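Long-range contact in avidin-related protein 4/5 (Gallus gallus, PDB 1Y55), which binds biotin with high affinity, as a close relative of avidin from the chicken: residues K3-T11 with C81-L91. The protein carries 1 engineered substitution. Numbering follows the deposited sequence.
Sequences KCSLTGKWT and CFIDRNGKEVL
Leu91 lies across the indole of Trp10 at about a right angle, its CG 3.8 Å from the centroid of the six-membered ring and 16° off the normal, a CH-pi contact over one face. At the rim of the same ring, near its plane, Glu89 CB comes within 4.0 Å of Trp10 CH2. Setting CG beside its own backbone N (chi1 -60°) swings the indole toward the hairpin, and Trp10 NE1 fixes the ring's rotation with a nearly straight 3.0 Å bond to Leu6 O (166° at the hydrogen). The carbonyl oxygen lies near the indole plane, while the N-H comes in from above the carbonyl plane. Leu6 also reaches the Leu91 side chain, though it has two conformers and its closest approaches are doubtful; with Trp10 these leucines make the buried, closely packed part. Together with Arg120, which touches the tryptophan and bonds to Ser5 O and Thr7 O, this is consistent with the Trp-Arg signature of the calycin superfamily: the N-terminal arm lies over one end of the eight-stranded antiparallel barrel, here against the hairpin of strands 74-83 and 89-98. The biotin is about 10 Å from the Trp10 side chain. The cysteines equivalent to Cys4 and Cys81 form a disulfide in avidin, but as modelled their SG atoms are 4.3 Å apart, with Cys4 SG implausibly close to its partner's CB. The wetter side begins at Glu89: OE1 pairs with Arg120, while OE2 takes a 2.7 Å bond from water 1, which also reaches Lys3 O. Water 2, accepting from Ser5 N, joins OE2 weakly.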
ATOM      1  N   LYS A   3      24.174  17.602   2.119  1.00 24.72           N
ATOM      2  CA  LYS A   3      22.751  17.585   1.652  1.00 24.70           C
ATOM      3  C   LYS A   3      22.550  16.609   0.476  1.00 23.07           C
ATOM      4  O   LYS A   3      23.197  16.762  -0.562  1.00 23.52           O
ATOM      5  CB  LYS A   3      22.337  18.994   1.207  1.00 26.01           C
ATOM      6  CG  LYS A   3      21.269  19.676   2.050  1.00 29.26           C
ATOM      7  CD  LYS A   3      21.828  20.774   2.951  1.00 32.83           C
ATOM      8  CE  LYS A   3      21.491  22.163   2.422  1.00 34.77           C
ATOM      9  NZ  LYS A   3      20.020  22.391   2.312  1.00 35.66           N
ATOM     10  N   CYS A   4      21.645  15.635   0.647  1.00 21.04           N
ATOM     11  CA  CYS A   4      21.224  14.671  -0.404  1.00 19.99           C
ATOM     12  C   CYS A   4      20.345  15.475  -1.415  1.00 19.11           C
ATOM     13  O   CYS A   4      19.292  16.023  -1.040  1.00 19.51           O
ATOM     14  CB  CYS A   4      20.390  13.477   0.232  1.00 20.58           C
ATOM     15  SG  CYS A   4      20.752  11.598   0.268  1.00 21.40           S
ATOM     16  N   SER A   5      20.792  15.577  -2.671  1.00 18.05           N
ATOM     17  CA  SER A   5      19.980  16.078  -3.790  1.00 17.65           C
ATOM     18  C   SER A   5      19.730  14.882  -4.701  1.00 15.63           C
ATOM     19  O   SER A   5      20.614  14.053  -4.876  1.00 17.66           O
ATOM     20  CB  SER A   5      20.733  17.194  -4.542  1.00 18.45           C
ATOM     21  OG  SER A   5      20.215  17.444  -5.840  1.00 21.52           O
ATOM     22  N   LEU A   6      18.546  14.821  -5.309  0.50 14.79           N
ATOM     23  CA  LEU A   6      18.203  13.699  -6.188  0.50 14.35           C
ATOM     24  C   LEU A   6      18.871  13.797  -7.563  0.50 13.26           C
ATOM     25  O   LEU A   6      18.867  12.832  -8.329  0.50 11.79           O
ATOM     26  CB  LEU A   6      16.680  13.545  -6.328  0.50 14.68           C
ATOM     27  CG  LEU A   6      15.922  12.887  -5.166  0.50 15.85           C
ATOM     28  CD1 LEU A   6      14.692  12.125  -5.650  0.50 14.08           C
ATOM     29  CD2 LEU A   6      16.800  11.943  -4.390  0.50 15.98           C
ATOM     30  N   THR A   7      19.453  14.949  -7.878  1.00 13.34           N
ATOM     31  CA  THR A   7      20.214  15.103  -9.123  1.00 12.79           C
ATOM     32  C   THR A   7      21.294  14.026  -9.314  1.00 12.88           C
ATOM     33  O   THR A   7      22.082  13.768  -8.415  1.00 14.51           O
ATOM     34  CB  THR A   7      20.862  16.479  -9.160  1.00 12.83           C
ATOM     35  OG1 THR A   7      19.845  17.481  -9.049  1.00 13.90           O
ATOM     36  CG2 THR A   7      21.556  16.742 -10.502  1.00 14.07           C
ATOM     37  N   GLY A   8      21.299  13.413 -10.498  1.00 11.58           N
ATOM     38  CA  GLY A   8      22.257  12.392 -10.877  1.00 11.28           C
ATOM     39  C   GLY A   8      21.583  11.124 -11.351  1.00 10.54           C
ATOM     40  O   GLY A   8      20.369  11.059 -11.508  1.00 11.81           O
ATOM     41  N   LYS A   9      22.379  10.087 -11.573  0.50 10.13           N
ATOM     42  CA  LYS A   9      21.883   8.803 -12.073  0.50  9.83           C
ATOM     43  C   LYS A   9      21.882   7.781 -10.938  0.50  9.39           C
ATOM     44  O   LYS A   9      22.823   7.726 -10.142  0.50 10.60           O
ATOM     45  CB  LYS A   9      22.759   8.324 -13.234  0.50 10.57           C
ATOM     46  CG  LYS A   9      22.164   7.215 -14.107  0.50 11.19           C
ATOM     47  CD  LYS A   9      23.099   6.814 -15.250  0.50 13.12           C
ATOM     48  CE  LYS A   9      23.193   7.861 -16.347  0.50 13.90           C
ATOM     49  NZ  LYS A   9      21.997   7.875 -17.220  0.50 14.18           N
ATOM     50  N   TRP A  10      20.823   6.980 -10.890  1.00  8.91           N
ATOM     51  CA  TRP A  10      20.578   6.012  -9.838  1.00  8.74           C
ATOM     52  C   TRP A  10      20.176   4.685 -10.471  1.00  8.84           C
ATOM     53  O   TRP A  10      19.563   4.664 -11.534  1.00  9.47           O
ATOM     54  CB  TRP A  10      19.405   6.467  -8.961  1.00  8.63           C
ATOM     55  CG  TRP A  10      19.604   7.791  -8.273  1.00  9.11           C
ATOM     56  CD1 TRP A  10      19.363   9.023  -8.797  1.00  9.82           C
ATOM     57  CD2 TRP A  10      20.065   8.004  -6.938  1.00  9.24           C
ATOM     58  NE1 TRP A  10      19.634   9.994  -7.864  1.00 10.51           N
ATOM     59  CE2 TRP A  10      20.072   9.392  -6.713  1.00  9.98           C
ATOM     60  CE3 TRP A  10      20.449   7.160  -5.894  1.00  9.82           C
ATOM     61  CZ2 TRP A  10      20.470   9.950  -5.498  1.00 11.27           C
ATOM     62  CZ3 TRP A  10      20.847   7.711  -4.697  1.00 10.86           C
ATOM     63  CH2 TRP A  10      20.844   9.093  -4.506  1.00 11.75           C
ATOM     64  N   THR A  11      20.474   3.587  -9.797  1.00  8.37           N
ATOM     65  CA  THR A  11      19.909   2.285 -10.153  1.00  8.09           C
ATOM     66  C   THR A  11      19.173   1.717  -8.952  1.00  7.84           C
ATOM     67  O   THR A  11      19.493   2.054  -7.809  1.00  9.04           O
ATOM     68  CB  THR A  11      21.011   1.319 -10.611  1.00  8.42           C
ATOM     69  N   CYS A  81      15.954  10.286   1.048  1.00  7.51           N
ATOM     70  CA  CYS A  81      17.386  10.118   0.760  1.00  8.71           C
ATOM     71  C   CYS A  81      18.141  10.132   2.072  1.00  8.74           C
ATOM     72  O   CYS A  81      18.077  11.112   2.822  1.00 10.38           O
ATOM     73  CB  CYS A  81      17.932  11.230  -0.118  1.00 10.35           C
ATOM     74  SG  CYS A  81      16.756  12.033  -1.162  1.00 25.19           S
ATOM     75  N   PHE A  82      18.834   9.039   2.354  1.00  8.83           N
ATOM     76  CA  PHE A  82      19.665   8.920   3.532  1.00  9.00           C
ATOM     77  C   PHE A  82      21.133   9.026   3.147  1.00  9.65           C
ATOM     78  O   PHE A  82      21.551   8.506   2.117  1.00 10.66           O
ATOM     79  CB  PHE A  82      19.426   7.578   4.222  1.00  9.29           C
ATOM     80  CG  PHE A  82      18.063   7.432   4.786  1.00  8.97           C
ATOM     81  CD1 PHE A  82      17.714   8.106   5.940  1.00  9.48           C
ATOM     82  CD2 PHE A  82      17.118   6.628   4.173  1.00  9.29           C
ATOM     83  CE1 PHE A  82      16.438   7.983   6.465  1.00  9.19           C
ATOM     84  CE2 PHE A  82      15.846   6.488   4.704  1.00  9.43           C
ATOM     85  CZ  PHE A  82      15.510   7.163   5.859  1.00  9.31           C
ATOM     86  N   ILE A  83      21.903   9.686   4.008  1.00 10.53           N
ATOM     87  CA  ILE A  83      23.357   9.762   3.916  1.00 11.72           C
ATOM     88  C   ILE A  83      23.963   9.020   5.106  1.00 12.65           C
ATOM     89  O   ILE A  83      23.688   9.364   6.247  1.00 14.34           O
ATOM     90  CB  ILE A  83      23.870  11.227   3.994  1.00 13.77           C
ATOM     91  CG1 ILE A  83      23.158  12.146   3.006  1.00 15.37           C
ATOM     92  CG2 ILE A  83      25.381  11.276   3.774  1.00 15.11           C
ATOM     93  CD1 ILE A  83      23.222  13.619   3.408  1.00 16.86           C
ATOM     94  N   ASP A  84      24.750   7.997   4.791  1.00 13.45           N
ATOM     95  CA  ASP A  84      25.575   7.172   5.692  1.00 16.22           C
ATOM     96  C   ASP A  84      26.623   7.962   6.441  1.00 15.60           C
ATOM     97  O   ASP A  84      26.971   9.062   6.047  1.00 15.28           O
ATOM     98  CB  ASP A  84      26.484   6.271   4.826  1.00 19.19           C
ATOM     99  CG  ASP A  84      26.166   4.826   4.905  1.00 22.00           C
ATOM    100  OD1 ASP A  84      26.683   4.137   4.003  1.00 21.82           O
ATOM    101  OD2 ASP A  84      25.458   4.279   5.781  1.00 27.18           O
ATOM    102  N   ARG A  85      27.181   7.372   7.493  0.50 16.08           N
ATOM    103  CA  ARG A  85      28.358   7.951   8.156  0.50 16.30           C
ATOM    104  C   ARG A  85      29.608   8.015   7.248  0.50 16.23           C
ATOM    105  O   ARG A  85      30.583   8.680   7.606  0.50 16.63           O
ATOM    106  CB  ARG A  85      28.683   7.191   9.448  0.50 16.54           C
ATOM    107  CG  ARG A  85      28.817   5.701   9.240  0.50 16.52           C
ATOM    108  CD  ARG A  85      29.378   4.925  10.396  0.50 16.83           C
ATOM    109  NE  ARG A  85      29.400   3.520  10.013  0.50 17.44           N
ATOM    110  CZ  ARG A  85      28.399   2.665  10.196  0.50 17.96           C
ATOM    111  NH1 ARG A  85      27.276   3.042  10.806  0.50 16.95           N
ATOM    112  NH2 ARG A  85      28.527   1.409   9.785  0.50 20.00           N
ATOM    113  N   ASN A  86      29.603   7.310   6.112  1.00 15.42           N
ATOM    114  CA  ASN A  86      30.663   7.418   5.108  1.00 15.15           C
ATOM    115  C   ASN A  86      30.297   8.303   3.920  1.00 14.78           C
ATOM    116  O   ASN A  86      31.048   8.385   2.953  1.00 16.15           O
ATOM    117  CB  ASN A  86      31.041   6.027   4.597  1.00 15.07           C
ATOM    118  CG  ASN A  86      31.481   5.104   5.700  1.00 15.35           C
ATOM    119  OD1 ASN A  86      30.974   3.980   5.844  1.00 16.92           O
ATOM    120  ND2 ASN A  86      32.414   5.577   6.506  1.00 16.15           N
ATOM    121  N   GLY A  87      29.125   8.937   3.977  1.00 13.24           N
ATOM    122  CA  GLY A  87      28.681   9.821   2.924  1.00 13.64           C
ATOM    123  C   GLY A  87      27.966   9.132   1.780  1.00 14.11           C
ATOM    124  O   GLY A  87      27.641   9.783   0.790  1.00 15.74           O
ATOM    125  N   LYS A  88      27.724   7.830   1.887  1.00 13.39           N
ATOM    126  CA  LYS A  88      27.013   7.127   0.824  1.00 13.83           C
ATOM    127  C   LYS A  88      25.508   7.369   0.915  1.00 11.97           C
ATOM    128  O   LYS A  88      24.932   7.368   2.001  1.00 12.60           O
ATOM    129  CB  LYS A  88      27.294   5.638   0.898  1.00 15.44           C
ATOM    130  CG  LYS A  88      26.765   4.859  -0.291  1.00 18.84           C
ATOM    131  CD  LYS A  88      27.117   3.387  -0.135  1.00 21.73           C
ATOM    132  CE  LYS A  88      26.165   2.686   0.815  1.00 23.41           C
ATOM    133  NZ  LYS A  88      25.025   2.023   0.119  1.00 24.05           N
ATOM    134  N   GLU A  89      24.887   7.572  -0.243  1.00 10.98           N
ATOM    135  CA  GLU A  89      23.469   7.900  -0.327  1.00 10.65           C
ATOM    136  C   GLU A  89      22.634   6.726  -0.805  1.00 10.44           C
ATOM    137  O   GLU A  89      23.009   5.996  -1.718  1.00 12.22           O
ATOM    138  CB  GLU A  89      23.268   9.089  -1.262  1.00 11.85           C
ATOM    139  CG  GLU A  89      23.899  10.344  -0.677  1.00 14.55           C
ATOM    140  CD  GLU A  89      23.885  11.552  -1.588  1.00 18.45           C
ATOM    141  OE1 GLU A  89      23.753  11.386  -2.791  1.00 22.81           O
ATOM    142  OE2 GLU A  89      24.032  12.675  -1.087  1.00 19.67           O
ATOM    143  N   VAL A  90      21.492   6.546  -0.168  1.00  9.44           N
ATOM    144  CA  VAL A  90      20.512   5.540  -0.557  1.00  9.57           C
ATOM    145  C   VAL A  90      19.155   6.219  -0.599  1.00  8.37           C
ATOM    146  O   VAL A  90      18.804   6.984   0.300  1.00  9.55           O
ATOM    147  CB  VAL A  90      20.458   4.367   0.467  1.00 10.56           C
ATOM    148  CG1 VAL A  90      19.317   3.394   0.158  1.00 11.86           C
ATOM    149  CG2 VAL A  90      21.791   3.615   0.525  1.00 12.04           C
ATOM    150  N   LEU A  91      18.385   5.925  -1.640  1.00  7.51           N
ATOM    151  CA  LEU A  91      16.964   6.276  -1.652  1.00  7.96           C
ATOM    152  C   LEU A  91      16.162   5.055  -1.245  1.00  7.53           C
ATOM    153  O   LEU A  91      16.235   4.018  -1.908  1.00  9.00           O
ATOM    154  CB  LEU A  91      16.463   6.750  -3.013  1.00  8.21           C
ATOM    155  CG  LEU A  91      17.312   7.764  -3.763  1.00  8.66           C
ATOM    156  CD1 LEU A  91      16.658   8.118  -5.077  1.00  9.37           C
ATOM    157  CD2 LEU A  91      17.550   9.004  -2.917  1.00  9.40           C
TER
HETATM  158  O   HOH W   1      25.399  14.896  -1.778  1.00 32.18           O
HETATM  159  O   HOH W   2      23.599  15.051  -3.466  1.00 28.04           O